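Local coordinates for protein carboxylesterase (Ferroplasma acidiphilum, PDB 3WJ2) that probably hydrolyses carboxylic esters as a carboxylesterase of the alpha/beta-hydrolase fold, at residues Y184-S195 with V246-E257; F237-M245 with Y260-R270. All coordinates share one frame; numbering follows the deposited sequence.

Contact 1: Y184-S195 with V246-E257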
loop_
_atom_site.group_PDB
_atom_site.type_symbol
_atom_site.label_atom_id
_atom_site.label_comp_id
_atom_site.label_asym_id
_atom_site.label_seq_id
_atom_site.Cartn_x
_atom_site.Cartn_y
_atom_site.Cartn_z
ATOM N N TYR B 184 -5.246 4.665 18.076
ATOM C CA TYR B 184 -6.168 4.214 17.019
ATOM C C TYR B 184 -7.635 4.705 17.166
ATOM O O TYR B 184 -8.622 3.914 17.221
ATOM C CB TYR B 184 -6.063 2.664 16.805
ATOM C CG TYR B 184 -6.064 1.847 18.082
ATOM C CD1 TYR B 184 -7.274 1.452 18.606
ATOM C CD2 TYR B 184 -4.835 1.563 18.688
ATOM C CE1 TYR B 184 -7.231 0.624 19.800
ATOM C CE2 TYR B 184 -4.751 0.758 19.821
ATOM C CZ TYR B 184 -5.954 0.349 20.327
ATOM O OH TYR B 184 -5.930 -0.428 21.540
ATOM N N PRO B 185 -7.857 6.062 17.069
ATOM C CA PRO B 185 -9.225 6.566 17.181
ATOM C C PRO B 185 -10.098 6.235 15.913
ATOM O O PRO B 185 -9.532 6.073 14.799
ATOM C CB PRO B 185 -9.030 8.101 17.110
ATOM C CG PRO B 185 -7.620 8.308 16.513
ATOM C CD PRO B 185 -6.795 7.062 16.994
ATOM N N SER B 186 -11.407 6.190 16.088
ATOM C CA SER B 186 -12.352 6.269 14.956
ATOM C C SER B 186 -12.348 7.803 14.624
ATOM O O SER B 186 -12.260 8.665 15.536
ATOM C CB SER B 186 -13.711 5.648 15.258
ATOM O OG SER B 186 -14.139 6.212 16.527
ATOM N N LEU B 187 -12.245 8.212 13.388
ATOM C CA LEU B 187 -12.216 9.635 13.152
ATOM C C LEU B 187 -13.133 10.117 11.998
ATOM O O LEU B 187 -13.276 11.347 11.754
ATOM C CB LEU B 187 -10.826 10.054 12.734
ATOM C CG LEU B 187 -9.743 9.977 13.866
ATOM C CD1 LEU B 187 -8.326 10.028 13.162
ATOM C CD2 LEU B 187 -9.928 11.034 14.892
ATOM N N ALA B 188 -13.450 9.202 11.110
ATOM C CA ALA B 188 -14.050 9.587 9.800
ATOM C C ALA B 188 -15.230 8.672 9.486
ATOM O O ALA B 188 -15.356 7.494 9.959
ATOM C CB ALA B 188 -12.963 9.473 8.660
ATOM N N PRO B 189 -16.082 9.177 8.537
ATOM C CA PRO B 189 -17.177 8.347 8.107
ATOM C C PRO B 189 -16.680 7.351 7.079
ATOM O O PRO B 189 -17.056 7.495 5.881
ATOM C CB PRO B 189 -18.115 9.340 7.410
ATOM C CG PRO B 189 -17.162 10.412 6.823
ATOM C CD PRO B 189 -16.091 10.526 7.909
ATOM N N ASP B 190 -16.103 6.233 7.489
ATOM C CA ASP B 190 -15.329 5.386 6.438
ATOM C C ASP B 190 -15.848 3.993 6.190
ATOM O O ASP B 190 -15.735 3.097 7.049
ATOM C CB ASP B 190 -13.859 5.391 6.868
ATOM C CG ASP B 190 -12.946 4.622 5.907
ATOM O OD1 ASP B 190 -13.415 4.447 4.789
ATOM O OD2 ASP B 190 -11.809 4.292 6.344
ATOM N N ASN B 191 -16.405 3.718 5.019
ATOM C CA ASN B 191 -16.677 2.336 4.599
ATOM C C ASN B 191 -16.042 2.057 3.230
ATOM O O ASN B 191 -16.512 1.225 2.414
ATOM C CB ASN B 191 -18.180 1.986 4.581
ATOM C CG ASN B 191 -18.932 2.738 3.508
ATOM O OD1 ASN B 191 -18.500 3.811 3.076
ATOM N ND2 ASN B 191 -20.087 2.227 3.114
ATOM N N PHE B 192 -14.933 2.714 2.996
ATOM C CA PHE B 192 -14.396 2.607 1.614
ATOM C C PHE B 192 -12.898 2.756 1.508
ATOM O O PHE B 192 -12.417 2.626 0.337
ATOM C CB PHE B 192 -15.104 3.683 0.680
ATOM C CG PHE B 192 -14.980 5.049 1.179
ATOM C CD1 PHE B 192 -13.774 5.785 1.078
ATOM C CD2 PHE B 192 -16.081 5.592 1.909
ATOM C CE1 PHE B 192 -13.663 7.077 1.625
ATOM C CE2 PHE B 192 -15.987 6.810 2.507
ATOM C CZ PHE B 192 -14.818 7.602 2.325
ATOM N N SER B 193 -12.123 3.227 2.533
ATOM C CA SER B 193 -10.652 3.323 2.402
ATOM C C SER B 193 -10.040 1.906 2.225
ATOM O O SER B 193 -10.689 0.903 2.371
ATOM C CB SER B 193 -10.001 3.990 3.620
ATOM O OG SER B 193 -10.159 3.067 4.749
ATOM N N ARG B 194 -8.810 1.872 1.765
ATOM C CA ARG B 194 -8.197 0.582 1.503
ATOM C C ARG B 194 -7.958 -0.191 2.805
ATOM O O ARG B 194 -8.250 -1.366 2.838
ATOM C CB ARG B 194 -6.906 0.776 0.734
ATOM C CG ARG B 194 -6.258 -0.656 0.363
ATOM C CD ARG B 194 -4.912 -0.533 -0.451
ATOM N NE ARG B 194 -4.470 -1.943 -0.746
ATOM C CZ ARG B 194 -4.940 -2.713 -1.736
ATOM N NH1 ARG B 194 -5.863 -2.241 -2.587
ATOM N NH2 ARG B 194 -4.541 -4.007 -1.871
ATOM N N SER B 195 -7.560 0.523 3.889
ATOM C CA SER B 195 -7.404 -0.320 5.108
ATOM C C SER B 195 -8.774 -0.841 5.510
ATOM O O SER B 195 -8.919 -1.955 6.062
ATOM C CB SER B 195 -6.791 0.491 6.278
ATOM O OG SER B 195 -7.600 1.662 6.614
ATOM N N VAL B 246 -1.139 6.556 17.564
ATOM C CA VAL B 246 -0.678 5.149 17.331
ATOM C C VAL B 246 -1.725 4.515 16.462
ATOM O O VAL B 246 -2.911 4.490 16.738
ATOM C CB VAL B 246 -0.676 4.402 18.710
ATOM C CG1 VAL B 246 -0.275 2.933 18.472
ATOM C CG2 VAL B 246 0.342 5.140 19.688
ATOM N N THR B 247 -1.273 3.949 15.342
ATOM C CA THR B 247 -2.162 3.162 14.473
ATOM C C THR B 247 -1.601 1.741 14.407
ATOM O O THR B 247 -0.493 1.435 14.871
ATOM C CB THR B 247 -2.110 3.756 12.984
ATOM O OG1 THR B 247 -0.853 3.416 12.400
ATOM C CG2 THR B 247 -2.210 5.284 13.078
ATOM N N ASN B 248 -2.483 0.874 13.906
ATOM C CA ASN B 248 -2.091 -0.573 13.814
ATOM C C ASN B 248 -2.065 -0.950 12.329
ATOM O O ASN B 248 -2.971 -0.577 11.589
ATOM C CB ASN B 248 -3.218 -1.399 14.435
ATOM C CG ASN B 248 -3.463 -0.996 15.904
ATOM O OD1 ASN B 248 -2.575 -1.117 16.726
ATOM N ND2 ASN B 248 -4.655 -0.552 16.192
ATOM N N GLU B 249 -1.034 -1.701 11.962
ATOM C CA GLU B 249 -0.978 -2.156 10.523
ATOM C C GLU B 249 -2.224 -2.822 9.984
ATOM O O GLU B 249 -2.707 -2.452 8.906
ATOM C CB GLU B 249 0.236 -3.089 10.392
ATOM C CG GLU B 249 0.442 -3.434 8.920
ATOM C CD GLU B 249 1.694 -4.231 8.693
ATOM O OE1 GLU B 249 2.370 -4.692 9.610
ATOM O OE2 GLU B 249 2.059 -4.351 7.477
ATOM N N TYR B 250 -2.797 -3.745 10.766
ATOM C CA TYR B 250 -3.897 -4.551 10.193
ATOM C C TYR B 250 -5.216 -4.205 10.835
ATOM O O TYR B 250 -5.715 -4.915 11.684
ATOM C CB TYR B 250 -3.509 -6.015 10.497
ATOM C CG TYR B 250 -2.298 -6.498 9.669
ATOM C CD1 TYR B 250 -2.380 -6.547 8.294
ATOM C CD2 TYR B 250 -1.151 -6.882 10.289
ATOM C CE1 TYR B 250 -1.226 -6.981 7.546
ATOM C CE2 TYR B 250 -0.059 -7.391 9.606
ATOM C CZ TYR B 250 -0.128 -7.413 8.221
ATOM O OH TYR B 250 0.936 -7.933 7.506
ATOM N N ASP B 251 -5.680 -3.028 10.545
ATOM C CA ASP B 251 -6.860 -2.491 11.317
ATOM C C ASP B 251 -7.635 -1.663 10.304
ATOM O O ASP B 251 -7.073 -0.789 9.604
ATOM C CB ASP B 251 -6.302 -1.592 12.456
ATOM C CG ASP B 251 -7.376 -0.816 13.210
ATOM O OD1 ASP B 251 -8.536 -0.754 12.911
ATOM O OD2 ASP B 251 -6.903 -0.271 14.254
ATOM N N PRO B 252 -8.936 -1.912 10.151
ATOM C CA PRO B 252 -9.732 -1.093 9.185
ATOM C C PRO B 252 -9.669 0.427 9.424
ATOM O O PRO B 252 -9.819 1.231 8.499
ATOM C CB PRO B 252 -11.143 -1.635 9.265
ATOM C CG PRO B 252 -11.168 -2.454 10.589
ATOM C CD PRO B 252 -9.787 -2.843 10.940
ATOM N N LEU B 253 -9.463 0.852 10.694
ATOM C CA LEU B 253 -9.438 2.268 11.043
ATOM C C LEU B 253 -8.128 2.987 10.738
ATOM O O LEU B 253 -7.985 4.171 10.989
ATOM C CB LEU B 253 -9.667 2.439 12.576
ATOM C CG LEU B 253 -11.033 1.974 12.951
ATOM C CD1 LEU B 253 -11.340 2.460 14.444
ATOM C CD2 LEU B 253 -12.169 2.275 12.061
ATOM N N ARG B 254 -7.084 2.277 10.262
ATOM C CA ARG B 254 -5.743 2.788 10.170
ATOM C C ARG B 254 -5.605 3.976 9.187
ATOM O O ARG B 254 -4.951 4.959 9.513
ATOM C CB ARG B 254 -4.832 1.635 9.670
ATOM C CG ARG B 254 -3.343 2.014 9.455
ATOM C CD ARG B 254 -2.645 0.908 8.629
ATOM N NE ARG B 254 -3.032 1.118 7.244
ATOM C CZ ARG B 254 -2.657 0.255 6.285
ATOM N NH1 ARG B 254 -2.098 -0.924 6.598
ATOM N NH2 ARG B 254 -2.986 0.516 5.020
ATOM N N ASP B 255 -6.103 3.809 7.968
ATOM C CA ASP B 255 -5.736 4.887 6.959
ATOM C C ASP B 255 -6.236 6.318 7.368
ATOM O O ASP B 255 -5.433 7.267 7.328
ATOM C CB ASP B 255 -6.205 4.550 5.561
ATOM C CG ASP B 255 -5.329 3.413 4.890
ATOM O OD1 ASP B 255 -4.253 3.095 5.405
ATOM O OD2 ASP B 255 -5.775 2.907 3.844
ATOM N N PRO B 256 -7.499 6.445 7.833
ATOM C CA PRO B 256 -7.883 7.798 8.292
ATOM C C PRO B 256 -7.035 8.342 9.438
ATOM O O PRO B 256 -6.809 9.566 9.529
ATOM C CB PRO B 256 -9.387 7.625 8.699
ATOM C CG PRO B 256 -9.884 6.399 7.874
ATOM C CD PRO B 256 -8.623 5.494 7.933
ATOM N N GLU B 257 -6.539 7.448 10.321
ATOM C CA GLU B 257 -5.691 7.941 11.373
ATOM C C GLU B 257 -4.396 8.500 10.903
ATOM O O GLU B 257 -3.816 9.397 11.481
ATOM C CB GLU B 257 -5.415 6.748 12.388
ATOM C CG GLU B 257 -6.716 6.291 13.072
ATOM C CD GLU B 257 -6.557 4.905 13.668
ATOM O OE1 GLU B 257 -5.469 4.340 13.473
ATOM O OE2 GLU B 257 -7.589 4.420 14.276
HETATM O O HOH W 1 -9.948 6.043 11.807
HETATM O O HOH W 2 -11.646 3.298 8.674
HETATM O O HOH W 3 -7.021 4.183 1.762
#
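Ser-195 and Asp-255 bond reciprocally. Asp-255 N donates to Ser-195 OG at 2.9 Å (159° at the hydrogen), and Ser-195 N donates to Asp-255 OD2 at 3.0 Å, reaching it 58° out of the carboxylate plane. A water held by Arg-194 N also donates to OD2. Ser-195 OG is gripped a second time, donating to Pro-252 O at 2.9 Å from above that carbonyl plane. Asp-255 OD1 takes both NE and NH2 of Arg-254 side-on, in the guanidinium plane, so both carboxylate oxygens are engaged and the group's rotation is fixed; Ser-195 CB lies over one guanidinium face. A second tight patch lies at the other end. Tyr-184 N donates to Val-246 O at 2.7 Å, prolonging the parallel pairing at the C-terminal ends of strands 180-183 and 243-248, neighbours in the alpha/beta-hydrolase sheet. Asn-248 ND2 sits over one face of the Tyr-184 ring, 3.3 Å from its CD2, with the amide and ring planes 50° apart. Asn-248 OD1 is bonded to Ser-283, Tyr-184 OH to Ala-284, and the tyrosine touches the GxSxG pattern around Ser-156, probably the nucleophile elbow. Glu-257 brings OE2 to 2.6 Å from Pro-185 O.

From Pro-185 to Asp-190 the hold is looser, and water carries polar links: one joins Pro-185 O to Leu-253 O, another Asp-190 OD2 to Pro-252 O. Direct contact there is van der Waals: Ala-188 CB meets Pro-256 CB at 4.0 Å, and Asp-190 crosses the same ring at about a right angle, its OD2 3.2 Å from Pro-256 CG. Phe-192 of the second subunit packs on Ala-188, Asp-190 and Pro-256.

Contact 2: F237-M245 with Y260-R270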
loop_
_atom_site.group_PDB
_atom_site.type_symbol
_atom_site.label_atom_id
_atom_site.label_comp_id
_atom_site.label_asym_id
_atom_site.label_seq_id
_atom_site.Cartn_x
_atom_site.Cartn_y
_atom_site.Cartn_z
ATOM N N PHE B 237 -7.001 22.471 11.267
ATOM C CA PHE B 237 -6.314 21.792 12.375
ATOM C C PHE B 237 -5.316 22.627 13.138
ATOM O O PHE B 237 -4.589 22.095 13.978
ATOM C CB PHE B 237 -5.752 20.496 11.818
ATOM C CG PHE B 237 -6.827 19.613 11.278
ATOM C CD1 PHE B 237 -7.641 18.846 12.181
ATOM C CD2 PHE B 237 -7.041 19.494 9.949
ATOM C CE1 PHE B 237 -8.664 18.040 11.669
ATOM C CE2 PHE B 237 -8.005 18.740 9.410
ATOM C CZ PHE B 237 -8.860 17.934 10.281
ATOM N N SER B 238 -5.286 23.968 12.916
ATOM C CA SER B 238 -4.403 24.840 13.647
ATOM C C SER B 238 -4.642 24.881 15.110
ATOM O O SER B 238 -5.817 24.814 15.562
ATOM C CB SER B 238 -4.652 26.317 13.157
ATOM O OG SER B 238 -4.564 26.336 11.771
ATOM N N ASN B 239 -3.568 25.077 15.868
ATOM C CA ASN B 239 -3.648 25.451 17.220
ATOM C C ASN B 239 -4.286 24.362 18.085
ATOM O O ASN B 239 -4.733 24.626 19.201
ATOM C CB ASN B 239 -4.417 26.761 17.372
ATOM C CG ASN B 239 -3.684 27.897 16.622
ATOM O OD1 ASN B 239 -2.462 28.011 16.774
ATOM N ND2 ASN B 239 -4.389 28.656 15.780
ATOM N N LEU B 240 -4.164 23.139 17.599
ATOM C CA LEU B 240 -4.505 21.955 18.467
ATOM C C LEU B 240 -3.321 21.542 19.355
ATOM O O LEU B 240 -2.145 21.858 19.052
ATOM C CB LEU B 240 -4.883 20.798 17.555
ATOM C CG LEU B 240 -6.214 20.999 16.861
ATOM C CD1 LEU B 240 -6.586 19.952 15.870
ATOM C CD2 LEU B 240 -7.413 21.188 17.909
ATOM N N PRO B 241 -3.592 20.828 20.451
ATOM C CA PRO B 241 -2.520 20.334 21.301
ATOM C C PRO B 241 -1.576 19.329 20.621
ATOM O O PRO B 241 -1.992 18.619 19.719
ATOM C CB PRO B 241 -3.278 19.558 22.400
ATOM C CG PRO B 241 -4.737 20.094 22.374
ATOM C CD PRO B 241 -4.928 20.334 20.849
ATOM N N PRO B 242 -0.308 19.297 21.062
ATOM C CA PRO B 242 0.675 18.322 20.533
ATOM C C PRO B 242 -0.005 16.917 20.609
ATOM O O PRO B 242 -0.754 16.667 21.588
ATOM C CB PRO B 242 1.832 18.439 21.508
ATOM C CG PRO B 242 1.679 19.918 22.028
ATOM C CD PRO B 242 0.237 20.163 22.131
ATOM N N ALA B 243 0.273 16.093 19.608
ATOM C CA ALA B 243 -0.414 14.811 19.506
ATOM C C ALA B 243 0.621 13.668 19.486
ATOM O O ALA B 243 1.772 13.798 18.949
ATOM C CB ALA B 243 -1.230 14.716 18.245
ATOM N N ILE B 244 0.171 12.535 20.075
ATOM C CA ILE B 244 0.826 11.225 19.815
ATOM C C ILE B 244 -0.278 10.361 19.202
ATOM O O ILE B 244 -1.359 10.185 19.808
ATOM C CB ILE B 244 1.318 10.590 21.077
ATOM C CG1 ILE B 244 2.305 11.510 21.817
ATOM C CG2 ILE B 244 1.928 9.185 20.795
ATOM C CD1 ILE B 244 2.662 10.980 23.310
ATOM N N MET B 245 0.010 9.758 18.024
ATOM C CA MET B 245 -0.968 8.940 17.286
ATOM C C MET B 245 -0.360 7.571 17.122
ATOM O O MET B 245 0.771 7.432 16.682
ATOM C CB MET B 245 -1.284 9.474 15.869
ATOM C CG MET B 245 -2.134 8.520 15.051
ATOM S SD MET B 245 -3.889 8.544 15.585
ATOM C CE MET B 245 -4.487 10.152 14.873
ATOM N N TYR B 260 -4.930 11.770 9.571
ATOM C CA TYR B 260 -5.060 12.773 10.599
ATOM C C TYR B 260 -3.737 13.300 11.103
ATOM O O TYR B 260 -3.580 14.520 11.331
ATOM C CB TYR B 260 -5.935 12.210 11.756
ATOM C CG TYR B 260 -6.505 13.260 12.713
ATOM C CD1 TYR B 260 -7.578 14.014 12.263
ATOM C CD2 TYR B 260 -6.021 13.483 13.982
ATOM C CE1 TYR B 260 -8.233 14.956 13.124
ATOM C CE2 TYR B 260 -6.634 14.448 14.828
ATOM C CZ TYR B 260 -7.711 15.200 14.333
ATOM O OH TYR B 260 -8.353 16.092 15.166
ATOM N N VAL B 261 -2.747 12.433 11.394
ATOM C CA VAL B 261 -1.418 12.891 11.760
ATOM C C VAL B 261 -0.815 13.897 10.758
ATOM O O VAL B 261 -0.231 14.903 11.170
ATOM C CB VAL B 261 -0.367 11.649 11.793
ATOM C CG1 VAL B 261 1.152 12.198 11.917
ATOM C CG2 VAL B 261 -0.690 10.907 12.893
ATOM N N LYS B 262 -0.951 13.522 9.497
ATOM C CA LYS B 262 -0.417 14.358 8.403
ATOM C C LYS B 262 -1.114 15.684 8.354
ATOM O O LYS B 262 -0.420 16.702 8.189
ATOM C CB LYS B 262 -0.527 13.663 7.110
ATOM C CG LYS B 262 0.394 12.341 7.028
ATOM C CD LYS B 262 0.073 11.429 5.900
ATOM C CE LYS B 262 1.238 10.318 5.860
ATOM N NZ LYS B 262 0.912 9.357 4.843
ATOM N N LYS B 263 -2.421 15.693 8.555
ATOM C CA LYS B 263 -3.150 16.999 8.594
ATOM C C LYS B 263 -2.709 17.861 9.740
ATOM O O LYS B 263 -2.649 19.086 9.662
ATOM C CB LYS B 263 -4.682 16.802 8.634
ATOM C CG LYS B 263 -5.266 16.076 7.382
ATOM C CD LYS B 263 -4.968 17.003 6.209
ATOM C CE LYS B 263 -5.992 18.213 6.272
ATOM N NZ LYS B 263 -5.621 19.229 5.132
ATOM N N LEU B 264 -2.493 17.266 10.932
ATOM C CA LEU B 264 -2.003 17.979 12.062
ATOM C C LEU B 264 -0.651 18.648 11.721
ATOM O O LEU B 264 -0.471 19.804 12.021
ATOM C CB LEU B 264 -1.812 17.097 13.371
ATOM C CG LEU B 264 -3.173 16.630 13.872
ATOM C CD1 LEU B 264 -2.941 15.740 15.144
ATOM C CD2 LEU B 264 -4.116 17.726 14.333
ATOM N N ARG B 265 0.293 17.880 11.146
ATOM C CA ARG B 265 1.663 18.417 10.846
ATOM C C ARG B 265 1.553 19.496 9.736
ATOM O O ARG B 265 2.285 20.466 9.896
ATOM C CB ARG B 265 2.562 17.256 10.372
ATOM C CG ARG B 265 2.909 16.236 11.538
ATOM C CD ARG B 265 3.671 16.924 12.653
ATOM N NE ARG B 265 4.896 17.556 12.119
ATOM C CZ ARG B 265 5.198 18.825 12.273
ATOM N NH1 ARG B 265 4.386 19.663 12.909
ATOM N NH2 ARG B 265 6.370 19.304 11.758
ATOM N N GLU B 266 0.683 19.272 8.771
ATOM C CA GLU B 266 0.429 20.351 7.727
ATOM C C GLU B 266 -0.020 21.661 8.345
ATOM O O GLU B 266 0.296 22.783 7.764
ATOM C CB GLU B 266 -0.603 19.846 6.761
ATOM C CG GLU B 266 -1.009 20.826 5.626
ATOM C CD GLU B 266 -2.127 20.197 4.844
ATOM O OE1 GLU B 266 -3.232 20.084 5.438
ATOM O OE2 GLU B 266 -1.906 19.782 3.663
ATOM N N ALA B 267 -0.750 21.656 9.473
ATOM C CA ALA B 267 -1.220 22.890 10.204
ATOM C C ALA B 267 -0.261 23.402 11.241
ATOM O O ALA B 267 -0.525 24.325 12.020
ATOM C CB ALA B 267 -2.597 22.527 10.846
ATOM N N GLY B 268 0.921 22.751 11.331
ATOM C CA GLY B 268 1.937 23.089 12.241
ATOM C C GLY B 268 1.813 22.723 13.702
ATOM O O GLY B 268 2.394 23.367 14.580
ATOM N N VAL B 269 0.985 21.686 13.946
ATOM C CA VAL B 269 0.805 21.165 15.317
ATOM C C VAL B 269 1.891 20.064 15.503
ATOM O O VAL B 269 2.059 19.295 14.566
ATOM C CB VAL B 269 -0.550 20.514 15.370
ATOM C CG1 VAL B 269 -0.815 19.810 16.719
ATOM C CG2 VAL B 269 -1.679 21.656 15.160
ATOM N N ARG B 270 2.521 20.074 16.655
ATOM C CA ARG B 270 3.550 19.015 17.007
ATOM C C ARG B 270 2.811 17.672 16.992
ATOM O O ARG B 270 1.699 17.608 17.530
ATOM C CB ARG B 270 4.116 19.211 18.374
ATOM C CG ARG B 270 5.288 20.169 18.407
ATOM C CD ARG B 270 5.606 20.416 19.877
ATOM N NE ARG B 270 6.189 19.221 20.468
ATOM C CZ ARG B 270 6.153 18.819 21.740
ATOM N NH1 ARG B 270 5.540 19.540 22.713
ATOM N NH2 ARG B 270 6.812 17.738 22.069
HETATM O O HOH W 4 -1.864 26.297 10.564
HETATM O O HOH W 5 -0.978 25.447 14.530
#
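The rings of Phe-237 and Tyr-260 meet obliquely, centroids 5.4 Å apart and planes at 83°, with CE1 of one 3.4 Å from CE1 of the other. At the phenylalanine's edge, in its plane, lies Leu-240 CD1, and the bent chain of Lys-263 runs against CD2 and CE2. A third flat group, the Arg-270 guanidinium, has Pro-242 CB over one face; its NE forms a salt bridge to Asp-291 of the fourth subunit. Leu-264 CD1 meets Ala-243 CB and CD2 meets Leu-240 CD1, both at 3.7 Å. With chi1 at 172° Met-245 sends CG away from its own amide, and the bends at chi2 and chi3 bring CE beside Tyr-260; its CB presses on Val-261 CG2 at 3.4 Å, tighter than usual van der Waals contact. Val-269 CG2 covers Phe-237 O at 3.2 Å, a buried carbonyl oxygen lacking a polar partner. Beyond the Schellman motif that ends the helix at Gly-268, Arg-270 O accepts from Ala-243 N at 2.9 Å. Strand 243-245 and helix 260-266 run nearly antiparallel (156°), their axes approaching to 9.8 Å, as expected where a helix packs back on its strand in a beta-alpha-beta unit, here 243-248, 254-266 and 271-280.

In the fold
Following the chain, strand 180-183 delivers residues 184-195, the first half of contact 1. About 40 residues later, past helix 207-217, the chain enters 237-245, which opens contact 2. Residues 246-257 then close contact 1 over an excursion of 50 residues, and 260-270 close contact 2 over only 14. The segments therefore alternate, so the contacts cross instead of nesting. Both draw on strand 243-248 and helix 254-266: contact 1 ties their facing ends to the segment after strand 180-183, contact 2 ties the strand's start to the helix's end. Their centres are about 17 Å apart, yet they touch where Leu-187 CD1 lies 3.5 Å from Tyr-260 CB.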